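Local structure of NAD-dependent protein deacylase 2 (Archaeoglobus fulgidus, 4TWJ) at residues Val19-Ala24 with Asp185-Val190; Gly119-Leu124 with Pro160-Phe165; Leu124-Cys129 with Pro148-Cys153; Glu180-Asp185 with Pro203-Lys208. The protein catalyses NAD-dependent removal of acyl groups from lysine side chains, including deacetylation of the chromatin protein Alba, which raises Alba's affinity for DNA and represses transcription. All blocks are in the same frame, centred on the assembly; numbering follows the deposited sequence.

Interaction 1: residues Val19-Ala24 with Asp185-Val190; sequences VVFTGA and DAFMVV. With ACT (acetate ion), chain F.
Phe21 and Phe187 both carry CG anti to the backbone N (chi1 176° and -165°), which sends the two rings to the same face of a parallel strand pair, where they meet. The planes are inclined at 36° and the centroids lie 5.9 Å apart, so the pair is oblique. The closest approach is of Phe187 CE2 to Phe21 CB, 3.5 Å, and CE1 of the same Phe187 ring reaches Val19 CG1 at 3.8 Å. Phe187 thus fills the space between two side chains of the neighbouring strand, and Val189 CG2 lies at its ring edge, in plane. With an alanine in place of Phe187, the space between Val19 and Phe21 would probably be left unfilled and the Phe21 ring would lose a neighbour that limits its rotation. On the reverse face Met188, bent at chi3, brings CE to Val20 CG2 at 3.9 Å, while helix 235-249 covers Met188 and Val190.

Beneath the side chains, main-chain bonds alternate between the strands. Met188 N bonds to Val19 O (2.9 Å), Phe21 N to Met188 O, and Val190 N to Phe21 O. The bond from Gly23 N to Val190 O, 3.3 Å, is longer and carries the pairing past the last strand residue. There Ala24 N donates at 3.2 Å to OXT of an acetate ion, probably from the crystallisation liquor. This is the central parallel pair of the sirtuin Rossmann-fold sheet, whose strand 18-22 runs into the NAD-binding loop containing Gly23 and Ala24.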
loop_
_atom_site.group_PDB
_atom_site.type_symbol
_atom_site.label_atom_id
_atom_site.label_comp_id
_atom_site.label_asym_id
_atom_site.label_seq_id
_atom_site.Cartn_x
_atom_site.Cartn_y
_atom_site.Cartn_z
ATOM N N VAL A 19 2.666 -11.677 6.843
ATOM C CA VAL A 19 2.885 -10.369 6.230
ATOM C C VAL A 19 1.678 -10.032 5.358
ATOM O O VAL A 19 1.136 -10.908 4.682
ATOM C CB VAL A 19 4.172 -10.373 5.374
ATOM C CG1 VAL A 19 4.302 -9.096 4.550
ATOM C CG2 VAL A 19 5.386 -10.567 6.272
ATOM N N VAL A 20 1.253 -8.772 5.400
ATOM C CA VAL A 20 0.175 -8.281 4.546
ATOM C C VAL A 20 0.738 -7.264 3.558
ATOM O O VAL A 20 1.555 -6.424 3.930
ATOM C CB VAL A 20 -0.965 -7.664 5.379
ATOM C CG1 VAL A 20 -2.031 -7.063 4.475
ATOM C CG2 VAL A 20 -1.567 -8.724 6.288
ATOM N N PHE A 21 0.298 -7.368 2.305
ATOM C CA PHE A 21 0.781 -6.547 1.193
ATOM C C PHE A 21 -0.446 -5.886 0.569
ATOM O O PHE A 21 -1.379 -6.585 0.161
ATOM C CB PHE A 21 1.501 -7.454 0.191
ATOM C CG PHE A 21 1.978 -6.765 -1.061
ATOM C CD1 PHE A 21 3.310 -6.403 -1.203
ATOM C CD2 PHE A 21 1.109 -6.541 -2.126
ATOM C CE1 PHE A 21 3.764 -5.806 -2.369
ATOM C CE2 PHE A 21 1.558 -5.945 -3.294
ATOM C CZ PHE A 21 2.886 -5.577 -3.412
ATOM N N THR A 22 -0.465 -4.555 0.510
ATOM C CA THR A 22 -1.652 -3.847 0.024
ATOM C C THR A 22 -1.371 -2.866 -1.102
ATOM O O THR A 22 -0.283 -2.299 -1.198
ATOM C CB THR A 22 -2.372 -3.096 1.164
ATOM O OG1 THR A 22 -1.551 -2.021 1.640
ATOM C CG2 THR A 22 -2.680 -4.049 2.310
ATOM N N GLY A 23 -2.389 -2.669 -1.936
ATOM C CA GLY A 23 -2.361 -1.686 -3.015
ATOM C C GLY A 23 -3.625 -0.850 -3.023
ATOM O O GLY A 23 -4.377 -0.825 -2.041
ATOM N N ALA A 24 -3.868 -0.181 -4.149
ATOM C CA ALA A 24 -4.914 0.844 -4.247
ATOM C C ALA A 24 -6.338 0.337 -4.022
ATOM O O ALA A 24 -7.221 1.127 -3.676
ATOM C CB ALA A 24 -4.822 1.556 -5.590
ATOM N N ASP A 185 5.945 -16.933 6.766
ATOM C CA ASP A 185 5.306 -18.200 6.396
ATOM C C ASP A 185 3.873 -18.019 5.903
ATOM O O ASP A 185 3.221 -18.989 5.517
ATOM C CB ASP A 185 5.373 -19.222 7.534
ATOM C CG ASP A 185 4.751 -18.725 8.820
ATOM O OD1 ASP A 185 4.290 -17.567 8.890
ATOM O OD2 ASP A 185 4.737 -19.513 9.793
ATOM N N ALA A 186 3.395 -16.776 5.910
ATOM C CA ALA A 186 2.112 -16.429 5.308
ATOM C C ALA A 186 2.212 -15.033 4.709
ATOM O O ALA A 186 2.750 -14.123 5.333
ATOM C CB ALA A 186 1.003 -16.485 6.346
ATOM N N PHE A 187 1.695 -14.872 3.495
ATOM C CA PHE A 187 1.789 -13.609 2.768
ATOM C C PHE A 187 0.428 -13.357 2.135
ATOM O O PHE A 187 -0.012 -14.134 1.286
ATOM C CB PHE A 187 2.885 -13.706 1.705
ATOM C CG PHE A 187 3.311 -12.381 1.130
ATOM C CD1 PHE A 187 4.455 -11.745 1.591
ATOM C CD2 PHE A 187 2.589 -11.784 0.101
ATOM C CE1 PHE A 187 4.860 -10.536 1.051
ATOM C CE2 PHE A 187 2.993 -10.574 -0.441
ATOM C CZ PHE A 187 4.129 -9.953 0.036
ATOM N N MET A 188 -0.252 -12.303 2.578
ATOM C CA MET A 188 -1.607 -12.013 2.110
ATOM C C MET A 188 -1.635 -10.707 1.330
ATOM O O MET A 188 -1.360 -9.642 1.882
ATOM C CB MET A 188 -2.591 -11.953 3.283
ATOM C CG MET A 188 -4.016 -11.604 2.864
ATOM S SD MET A 188 -5.266 -11.955 4.116
ATOM C CE MET A 188 -4.755 -10.859 5.432
ATOM N N VAL A 189 -1.951 -10.806 0.041
ATOM C CA VAL A 189 -2.120 -9.638 -0.819
ATOM C C VAL A 189 -3.570 -9.163 -0.714
ATOM O O VAL A 189 -4.493 -9.976 -0.805
ATOM C CB VAL A 189 -1.781 -9.976 -2.288
ATOM C CG1 VAL A 189 -2.174 -8.834 -3.223
ATOM C CG2 VAL A 189 -0.297 -10.299 -2.423
ATOM N N VAL A 190 -3.763 -7.861 -0.504
ATOM C CA VAL A 190 -5.105 -7.267 -0.435
ATOM C C VAL A 190 -5.178 -6.011 -1.308
ATOM O O VAL A 190 -4.472 -5.036 -1.065
ATOM C CB VAL A 190 -5.502 -6.889 1.011
ATOM C CG1 VAL A 190 -6.948 -6.406 1.062
ATOM C CG2 VAL A 190 -5.300 -8.065 1.957
HETATM C C ACT F . -3.472 -1.843 -7.796
HETATM O O ACT F . -3.022 -2.740 -8.538
HETATM O OXT ACT F . -2.739 -1.228 -6.994
HETATM C CH3 ACT F . -4.931 -1.504 -7.870
#

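Interaction 2: residues Gly119-Leu124 with Pro160-Phe165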
loop_
_atom_site.group_PDB
_atom_site.type_symbol
_atom_site.label_atom_id
_atom_site.label_comp_id
_atom_site.label_asym_id
_atom_site.label_seq_id
_atom_site.Cartn_x
_atom_site.Cartn_y
_atom_site.Cartn_z
ATOM N N GLY A 119 6.620 5.618 -0.482
ATOM C CA GLY A 119 6.625 6.813 0.356
ATOM C C GLY A 119 5.231 7.268 0.732
ATOM O O GLY A 119 4.302 6.462 0.820
ATOM N N SER A 120 5.080 8.571 0.957
ATOM C CA SER A 120 3.790 9.138 1.346
ATOM C C SER A 120 3.775 10.641 1.131
ATOM O O SER A 120 4.811 11.242 0.864
ATOM C CB SER A 120 3.494 8.848 2.818
ATOM O OG SER A 120 4.254 9.696 3.662
ATOM N N MET A 121 2.596 11.237 1.284
ATOM C CA MET A 121 2.419 12.681 1.117
ATOM C C MET A 121 2.900 13.494 2.319
ATOM O O MET A 121 2.949 14.721 2.245
ATOM C CB MET A 121 0.939 13.003 0.878
ATOM C CG MET A 121 0.341 12.363 -0.362
ATOM S SD MET A 121 1.071 12.990 -1.883
ATOM C CE MET A 121 0.651 14.721 -1.789
ATOM N N ASP A 122 3.262 12.814 3.407
ATOM C CA ASP A 122 3.577 13.456 4.692
ATOM C C ASP A 122 4.630 14.565 4.618
ATOM O O ASP A 122 4.488 15.601 5.267
ATOM C CB ASP A 122 4.049 12.396 5.695
ATOM C CG ASP A 122 3.996 12.883 7.127
ATOM O OD1 ASP A 122 2.954 13.444 7.525
ATOM O OD2 ASP A 122 4.994 12.703 7.853
ATOM N N LYS A 123 5.687 14.330 3.847
ATOM C CA LYS A 123 6.784 15.284 3.707
ATOM C C LYS A 123 6.975 15.635 2.235
ATOM O O LYS A 123 6.709 14.812 1.361
ATOM C CB LYS A 123 8.080 14.695 4.265
ATOM C CG LYS A 123 8.004 14.236 5.715
ATOM C CD LYS A 123 7.898 15.396 6.696
ATOM C CE LYS A 123 9.206 16.164 6.815
ATOM N NZ LYS A 123 9.209 17.104 7.970
ATOM N N LEU A 124 7.431 16.860 1.974
ATOM C CA LEU A 124 7.607 17.356 0.610
ATOM C C LEU A 124 8.864 18.208 0.498
ATOM O O LEU A 124 9.368 18.720 1.501
ATOM C CB LEU A 124 6.390 18.179 0.172
ATOM C CG LEU A 124 5.009 17.574 0.437
ATOM C CD1 LEU A 124 4.475 17.978 1.807
ATOM C CD2 LEU A 124 4.026 17.993 -0.647
ATOM N N PRO A 160 6.076 15.827 -3.397
ATOM C CA PRO A 160 5.950 15.039 -2.177
ATOM C C PRO A 160 6.963 13.904 -2.174
ATOM O O PRO A 160 7.406 13.476 -3.243
ATOM C CB PRO A 160 4.523 14.495 -2.256
ATOM C CG PRO A 160 4.232 14.412 -3.711
ATOM C CD PRO A 160 5.019 15.507 -4.375
ATOM N N ARG A 161 7.320 13.415 -0.990
ATOM C CA ARG A 161 8.245 12.283 -0.877
ATOM C C ARG A 161 7.521 10.970 -1.180
ATOM O O ARG A 161 7.467 10.044 -0.364
ATOM C CB ARG A 161 8.930 12.275 0.489
ATOM C CG ARG A 161 9.899 13.428 0.631
ATOM C CD ARG A 161 10.749 13.334 1.881
ATOM N NE ARG A 161 11.501 14.572 2.072
ATOM C CZ ARG A 161 12.155 14.903 3.183
ATOM N NH1 ARG A 161 12.173 14.084 4.233
ATOM N NH2 ARG A 161 12.799 16.062 3.245
ATOM N N VAL A 162 6.967 10.935 -2.383
ATOM C CA VAL A 162 6.286 9.787 -2.940
ATOM C C VAL A 162 7.149 9.307 -4.092
ATOM O O VAL A 162 7.733 10.118 -4.813
ATOM C CB VAL A 162 4.890 10.189 -3.460
ATOM C CG1 VAL A 162 4.296 9.122 -4.374
ATOM C CG2 VAL A 162 3.962 10.478 -2.290
ATOM N N VAL A 163 7.237 7.994 -4.259
ATOM C CA VAL A 163 7.914 7.421 -5.410
ATOM C C VAL A 163 6.964 7.515 -6.598
ATOM O O VAL A 163 5.930 6.850 -6.619
ATOM C CB VAL A 163 8.289 5.946 -5.169
ATOM C CG1 VAL A 163 8.980 5.363 -6.396
ATOM C CG2 VAL A 163 9.185 5.820 -3.944
ATOM N N LEU A 164 7.304 8.355 -7.573
ATOM C CA LEU A 164 6.541 8.430 -8.810
ATOM C C LEU A 164 7.049 7.364 -9.764
ATOM O O LEU A 164 8.152 6.847 -9.594
ATOM C CB LEU A 164 6.696 9.806 -9.460
ATOM C CG LEU A 164 6.221 10.982 -8.609
ATOM C CD1 LEU A 164 6.465 12.292 -9.345
ATOM C CD2 LEU A 164 4.756 10.825 -8.247
ATOM N N PHE A 165 6.248 7.036 -10.772
ATOM C CA PHE A 165 6.709 6.120 -11.810
ATOM C C PHE A 165 7.997 6.662 -12.424
ATOM O O PHE A 165 8.123 7.863 -12.664
ATOM C CB PHE A 165 5.627 5.892 -12.869
ATOM C CG PHE A 165 4.531 4.969 -12.412
ATOM C CD1 PHE A 165 4.656 3.596 -12.572
ATOM C CD2 PHE A 165 3.387 5.466 -11.803
ATOM C CE1 PHE A 165 3.657 2.736 -12.142
ATOM C CE2 PHE A 165 2.382 4.613 -11.373
ATOM C CZ PHE A 165 2.517 3.244 -11.540
#
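Pro160 is touched from two directions: Met121 lies alongside it, SD 3.8 Å from Pro160 CB, and Leu124 comes across it, CD2 3.9 Å from the same Pro160 CB. Met121 starts away from the facing segment, but the bend at chi2 (-66°) brings SD back, also to Val162 CG2, and that at chi3 (-61°) lays CE beside Pro160. A serine instead of Met121 would probably open a gap beside Pro160 and Val162, since no sulfur would reach either. Farther along, Arg161 runs extended from CG to NE, and Lys123 CB sits over one face of its guanidinium, with Arg161 CD 3.8 Å from Lys123 CB.

Two backbone bonds set this packing. Arg161 N gives a nearly straight bond to Lys123 O, 2.8 Å and 164° at the hydrogen. Ser120 N reaches Arg161 O at 3.1 Å from above the carbonyl plane. Between them Arg161 is the centre of an inverse gamma turn, closed by Val162 N to Pro160 O at 2.7 Å, while Ser120 OG accepts from Asp122 N in an ST turn that carries Gly119-Leu124 round its corner.

In the next shell, salt bridges to Asp125 and Asp134 hold Arg161 and Lys123 respectively, and Trp64 of helix 60-73 covers Met121, Leu124 and Pro160. Val162 packs against the bound peptide's modified side chain, and Val163 O hydrogen-bonds to it. The corner therefore joins the antiparallel zinc-module sheet to the acyl-lysine site of the sirtuin fold.

Interaction 3: residues Leu124-Cys129 with Pro148-Cys153. With ZN (zinc ion), chain C.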
loop_
_atom_site.group_PDB
_atom_site.type_symbol
_atom_site.label_atom_id
_atom_site.label_comp_id
_atom_site.label_asym_id
_atom_site.label_seq_id
_atom_site.Cartn_x
_atom_site.Cartn_y
_atom_site.Cartn_z
ATOM N N LEU A 124 7.431 16.860 1.974
ATOM C CA LEU A 124 7.607 17.356 0.610
ATOM C C LEU A 124 8.864 18.208 0.498
ATOM O O LEU A 124 9.368 18.720 1.501
ATOM C CB LEU A 124 6.390 18.179 0.172
ATOM C CG LEU A 124 5.009 17.574 0.437
ATOM C CD1 LEU A 124 4.475 17.978 1.807
ATOM C CD2 LEU A 124 4.026 17.993 -0.647
ATOM N N ASP A 125 9.361 18.348 -0.728
ATOM C CA ASP A 125 10.565 19.127 -1.010
ATOM C C ASP A 125 10.363 20.003 -2.233
ATOM O O ASP A 125 9.768 19.568 -3.217
ATOM C CB ASP A 125 11.744 18.202 -1.299
ATOM C CG ASP A 125 12.054 17.279 -0.152
ATOM O OD1 ASP A 125 12.771 17.700 0.779
ATOM O OD2 ASP A 125 11.587 16.124 -0.182
ATOM N N CYS A 126 10.879 21.226 -2.183
ATOM C CA CYS A 126 10.972 22.051 -3.381
ATOM C C CYS A 126 12.195 21.619 -4.182
ATOM O O CYS A 126 13.316 21.645 -3.669
ATOM C CB CYS A 126 11.092 23.519 -3.016
ATOM S SG CYS A 126 11.388 24.599 -4.428
ATOM N N LEU A 127 11.987 21.236 -5.439
ATOM C CA LEU A 127 13.083 20.751 -6.282
ATOM C C LEU A 127 14.074 21.844 -6.687
ATOM O O LEU A 127 15.200 21.535 -7.082
ATOM C CB LEU A 127 12.538 20.077 -7.544
ATOM C CG LEU A 127 11.579 18.900 -7.352
ATOM C CD1 LEU A 127 11.316 18.231 -8.693
ATOM C CD2 LEU A 127 12.109 17.888 -6.347
ATOM N N ASP A 128 13.663 23.108 -6.597
ATOM C CA ASP A 128 14.522 24.224 -6.992
ATOM C C ASP A 128 15.436 24.721 -5.868
ATOM O O ASP A 128 16.645 24.834 -6.071
ATOM C CB ASP A 128 13.685 25.379 -7.551
ATOM C CG ASP A 128 13.186 25.110 -8.962
ATOM O OD1 ASP A 128 12.003 25.386 -9.232
ATOM O OD2 ASP A 128 13.975 24.624 -9.804
ATOM N N CYS A 129 14.871 25.026 -4.699
ATOM C CA CYS A 129 15.664 25.555 -3.578
ATOM C C CYS A 129 15.831 24.570 -2.411
ATOM O O CYS A 129 16.499 24.892 -1.427
ATOM C CB CYS A 129 15.059 26.864 -3.071
ATOM S SG CYS A 129 13.646 26.663 -1.963
ATOM N N PRO A 148 0.212 23.229 -4.239
ATOM C CA PRO A 148 1.403 23.542 -3.461
ATOM C C PRO A 148 2.410 24.362 -4.268
ATOM O O PRO A 148 2.708 24.031 -5.417
ATOM C CB PRO A 148 1.958 22.160 -3.107
ATOM C CG PRO A 148 0.742 21.306 -3.040
ATOM C CD PRO A 148 -0.132 21.801 -4.153
ATOM N N ARG A 149 2.882 25.447 -3.663
ATOM C CA ARG A 149 3.928 26.291 -4.222
ATOM C C ARG A 149 4.949 26.480 -3.115
ATOM O O ARG A 149 4.586 26.528 -1.941
ATOM C CB ARG A 149 3.369 27.657 -4.627
ATOM C CG ARG A 149 2.381 27.640 -5.782
ATOM C CD ARG A 149 3.055 27.552 -7.138
ATOM N NE ARG A 149 3.928 28.697 -7.418
ATOM C CZ ARG A 149 3.533 29.879 -7.897
ATOM N NH1 ARG A 149 2.253 30.131 -8.180
ATOM N NH2 ARG A 149 4.441 30.830 -8.109
ATOM N N CYS A 150 6.219 26.594 -3.478
ATOM C CA CYS A 150 7.249 26.845 -2.479
ATOM C C CYS A 150 7.138 28.273 -1.963
ATOM O O CYS A 150 7.191 29.223 -2.741
ATOM C CB CYS A 150 8.623 26.632 -3.072
ATOM S SG CYS A 150 9.969 26.881 -1.896
ATOM N N ARG A 151 6.980 28.426 -0.655
ATOM C CA ARG A 151 6.846 29.756 -0.065
ATOM C C ARG A 151 8.159 30.537 -0.118
ATOM O O ARG A 151 8.148 31.761 -0.270
ATOM C CB ARG A 151 6.341 29.663 1.375
ATOM C CG ARG A 151 6.099 31.020 2.026
ATOM C CD ARG A 151 5.426 30.874 3.377
ATOM N NE ARG A 151 4.020 30.469 3.268
ATOM C CZ ARG A 151 2.966 31.275 3.416
ATOM N NH1 ARG A 151 1.739 30.776 3.308
ATOM N NH2 ARG A 151 3.110 32.570 3.681
ATOM N N LYS A 152 9.285 29.842 0.000
ATOM C CA LYS A 152 10.579 30.521 -0.012
ATOM C C LYS A 152 10.871 31.146 -1.375
ATOM O O LYS A 152 11.118 32.348 -1.464
ATOM C CB LYS A 152 11.711 29.569 0.384
ATOM C CG LYS A 152 13.082 30.232 0.375
ATOM C CD LYS A 152 14.140 29.378 1.053
ATOM C CE LYS A 152 14.068 29.488 2.565
ATOM N NZ LYS A 152 15.111 28.659 3.222
ATOM N N CYS A 153 10.834 30.334 -2.431
ATOM C CA CYS A 153 11.299 30.775 -3.753
ATOM C C CYS A 153 10.195 30.927 -4.811
ATOM O O CYS A 153 10.455 31.457 -5.898
ATOM C CB CYS A 153 12.379 29.821 -4.258
ATOM S SG CYS A 153 11.760 28.285 -4.980
HETATM ZN ZN ZN C . 11.777 26.616 -3.337
HETATM O O HOH W 1 15.979 26.021 1.100
#
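Cys126, Cys129, Cys150 and Cys153 close a Cys4 zinc site, two CxxC pairs facing each other across the metal as in the zinc-binding module of sirtuins. Each SG lies 2.3 Å from the zinc ion, and no hydrogen bond runs directly from one segment to the other.

The rotamers repeat in each pair. In the leading cysteines SG is anti to the backbone N, with chi1 174° at Cys126 and Cys150 matching it closely. In the trailing ones it sits between the backbone N and the carbonyl carbon, with chi1 81° at Cys129 and nearly the same value at Cys153. The backbones of Cys126-Cys129 and Cys150-Cys153 adopt similar angles, so the two halves supply their sulfurs in the same way. Between the pairs, Cys126 SG is 3.7 Å from Cys153 SG, an edge of the sulfur tetrahedron, and Cys129 SG comes equally near Cys150 SG.

Backbone N-H groups point back at the leading sulfurs. Cys129 N donates to Cys126 SG at 3.5 Å, almost straight, whereas Asp128 N to the same sulfur and Cys153 N to Cys150 SG are weak. Such donors would probably temper the negative charge that four thiolates gather round one zinc.

At the rim Asp128 OD1 is held by Ser155, and Lys152 NZ forms a salt bridge with Glu131. Lys152 passes its CD 4.1 Å from Cys129 SG; its NZ is also linked weakly to a water that donates to Cys129 O at 2.8 Å.

Interaction 4: residues Glu180-Asp185 with Pro203-Lys208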
loop_
_atom_site.group_PDB
_atom_site.type_symbol
_atom_site.label_atom_id
_atom_site.label_comp_id
_atom_site.label_asym_id
_atom_site.label_seq_id
_atom_site.Cartn_x
_atom_site.Cartn_y
_atom_site.Cartn_z
ATOM N N GLU A 180 11.172 -9.233 4.897
ATOM C CA GLU A 180 9.871 -9.716 5.355
ATOM C C GLU A 180 9.337 -10.814 4.435
ATOM O O GLU A 180 8.907 -11.866 4.908
ATOM C CB GLU A 180 8.864 -8.567 5.452
ATOM C CG GLU A 180 9.098 -7.649 6.643
ATOM C CD GLU A 180 8.968 -8.368 7.973
ATOM O OE1 GLU A 180 8.035 -9.177 8.132
ATOM O OE2 GLU A 180 9.811 -8.131 8.859
ATOM N N ALA A 181 9.384 -10.579 3.125
ATOM C CA ALA A 181 8.909 -11.568 2.155
ATOM C C ALA A 181 9.703 -12.874 2.233
ATOM O O ALA A 181 9.124 -13.955 2.160
ATOM C CB ALA A 181 8.966 -11.003 0.745
ATOM N N LYS A 182 11.017 -12.763 2.405
ATOM C CA LYS A 182 11.900 -13.937 2.452
ATOM C C LYS A 182 11.722 -14.796 3.694
ATOM O O LYS A 182 12.058 -15.981 3.671
ATOM C CB LYS A 182 13.370 -13.509 2.365
ATOM C CG LYS A 182 13.779 -13.040 0.985
ATOM C CD LYS A 182 15.150 -12.392 0.979
ATOM C CE LYS A 182 16.277 -13.403 1.009
ATOM N NZ LYS A 182 17.414 -12.910 0.176
ATOM N N HIS A 183 11.211 -14.212 4.776
ATOM C CA HIS A 183 11.180 -14.902 6.060
ATOM C C HIS A 183 9.808 -14.922 6.723
ATOM O O HIS A 183 9.697 -15.012 7.941
ATOM C CB HIS A 183 12.258 -14.312 6.970
ATOM C CG HIS A 183 13.629 -14.454 6.395
ATOM N ND1 HIS A 183 14.341 -13.390 5.888
ATOM C CD2 HIS A 183 14.383 -15.554 6.163
ATOM C CE1 HIS A 183 15.489 -13.827 5.405
ATOM N NE2 HIS A 183 15.537 -15.135 5.552
ATOM N N CYS A 184 8.763 -14.873 5.903
ATOM C CA CYS A 184 7.399 -15.024 6.387
ATOM C C CYS A 184 6.922 -16.424 6.027
ATOM O O CYS A 184 7.445 -17.043 5.098
ATOM C CB CYS A 184 6.479 -13.969 5.755
ATOM S SG CYS A 184 6.168 -14.161 3.986
ATOM N N ASP A 185 5.945 -16.933 6.766
ATOM C CA ASP A 185 5.306 -18.200 6.396
ATOM C C ASP A 185 3.873 -18.019 5.903
ATOM O O ASP A 185 3.221 -18.989 5.517
ATOM C CB ASP A 185 5.373 -19.222 7.534
ATOM C CG ASP A 185 4.751 -18.725 8.820
ATOM O OD1 ASP A 185 4.290 -17.567 8.890
ATOM O OD2 ASP A 185 4.737 -19.513 9.793
ATOM N N PRO A 203 5.508 -10.684 -3.552
ATOM C CA PRO A 203 4.783 -11.950 -3.391
ATOM C C PRO A 203 5.489 -13.157 -4.016
ATOM O O PRO A 203 5.386 -14.260 -3.489
ATOM C CB PRO A 203 3.428 -11.696 -4.077
ATOM C CG PRO A 203 3.523 -10.347 -4.712
ATOM C CD PRO A 203 4.635 -9.609 -4.046
ATOM N N TYR A 204 6.202 -12.950 -5.121
ATOM C CA TYR A 204 6.971 -14.039 -5.729
ATOM C C TYR A 204 8.135 -14.472 -4.842
ATOM O O TYR A 204 8.451 -15.655 -4.760
ATOM C CB TYR A 204 7.482 -13.641 -7.107
ATOM C CG TYR A 204 6.382 -13.447 -8.116
ATOM C CD1 TYR A 204 5.696 -14.538 -8.647
ATOM C CD2 TYR A 204 6.027 -12.178 -8.549
ATOM C CE1 TYR A 204 4.686 -14.362 -9.580
ATOM C CE2 TYR A 204 5.017 -11.992 -9.473
ATOM C CZ TYR A 204 4.352 -13.083 -9.989
ATOM O OH TYR A 204 3.350 -12.891 -10.917
ATOM N N ILE A 205 8.773 -13.510 -4.185
ATOM C CA ILE A 205 9.833 -13.817 -3.227
ATOM C C ILE A 205 9.288 -14.654 -2.066
ATOM O O ILE A 205 9.906 -15.642 -1.661
ATOM C CB ILE A 205 10.502 -12.528 -2.701
ATOM C CG1 ILE A 205 11.325 -11.873 -3.816
ATOM C CG2 ILE A 205 11.374 -12.823 -1.490
ATOM C CD1 ILE A 205 11.782 -10.462 -3.507
ATOM N N ALA A 206 8.135 -14.259 -1.532
ATOM C CA ALA A 206 7.508 -15.007 -0.436
ATOM C C ALA A 206 7.121 -16.420 -0.878
ATOM O O ALA A 206 7.321 -17.388 -0.140
ATOM C CB ALA A 206 6.290 -14.258 0.089
ATOM N N LYS A 207 6.588 -16.528 -2.092
ATOM C CA LYS A 207 6.215 -17.822 -2.676
ATOM C C LYS A 207 7.435 -18.742 -2.794
ATOM O O LYS A 207 7.388 -19.904 -2.378
ATOM C CB LYS A 207 5.566 -17.602 -4.048
ATOM C CG LYS A 207 5.235 -18.865 -4.830
ATOM C CD LYS A 207 3.993 -19.556 -4.322
ATOM C CE LYS A 207 3.553 -20.635 -5.304
ATOM N NZ LYS A 207 2.300 -21.287 -4.868
ATOM N N LYS A 208 8.526 -18.218 -3.349
ATOM C CA LYS A 208 9.771 -18.986 -3.476
ATOM C C LYS A 208 10.307 -19.430 -2.113
ATOM O O LYS A 208 10.893 -20.510 -1.985
ATOM C CB LYS A 208 10.833 -18.161 -4.215
ATOM C CG LYS A 208 12.216 -18.802 -4.266
ATOM C CD LYS A 208 13.267 -17.878 -4.858
ATOM C CE LYS A 208 13.211 -17.841 -6.375
ATOM N NZ LYS A 208 14.425 -17.202 -6.959
#
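Apolar packing carries most of this contact, with Ile205 and Ala181 contributing about equally. The CG2 branch of Ile205, placed anti to the backbone N, reaches over to the other helix and lands on two side chains there. Ala181 CB is 3.8 Å from Ile205 CG2. Lys182 CG comes tighter, at 3.5 Å from the same Ile205 CG2, closer than carbon atoms usually pack. Lys182 itself starts away from helix 201-208, so it is the aliphatic root of its chain that crosses the isoleucine. At the next residue, Ala206 CB faces Ala181 CB at 4.3 Å and the sulfur of Cys184 at 3.9 Å. Cys184 SG sits between its own backbone N and carbonyl carbon (chi1 69°), a rotamer that brings it to the alanine methyl.

These are the end of helix 171-182 and the last two turns of helix 201-208, which flank strand 186-190 in sequence and pack on the same face of the Rossmann-fold sheet. Phe187 of that strand lies beneath them, touching Ala181, Pro203 and Ala206, and Met213 of strand 212-217 adds to the floor under Pro203 and Ala206.

The close backbone approach is consistent with alanine on both sides. The alpha carbons of Ala181 and Ala206 stand only 4.5 Å apart, and Ala206 CA makes a CA-H...O contact with Ala181 O at 3.2 Å, angle 143° at the hydrogen.

Among polar interactions, none of the hydrogen bonds spans the two segments. Within Glu180-Asp185, His183 N bonds to Glu180 O at 3.3 Å where the helix ends, and beyond it Asp185 is held by the backbone N-H groups of Lys16 and His17.

In the fold
Interactions 1 and 4 belong to the Rossmann-fold domain and touch directly: Phe187 of the buried strand pair packs under Ala206 of the helix pair, and both include Asp185. Their chemistry differs, with main-chain hydrogen bonds in the sheet and apolar contacts and one CA-H...O contact between the helices, which reach the surface at Lys182. Interactions 2 and 3 share Leu124 and strand 123-126 in the zinc module, where the Arg161-Asp125 salt bridge joins them. Interaction 2 is largely buried beside the acyl-lysine site; interaction 3, partly exposed and its centre about 27 Å from that of the chain, depends on metal bonds. Interactions 3 and 4 lie farthest apart, their centres about 40 Å from each other.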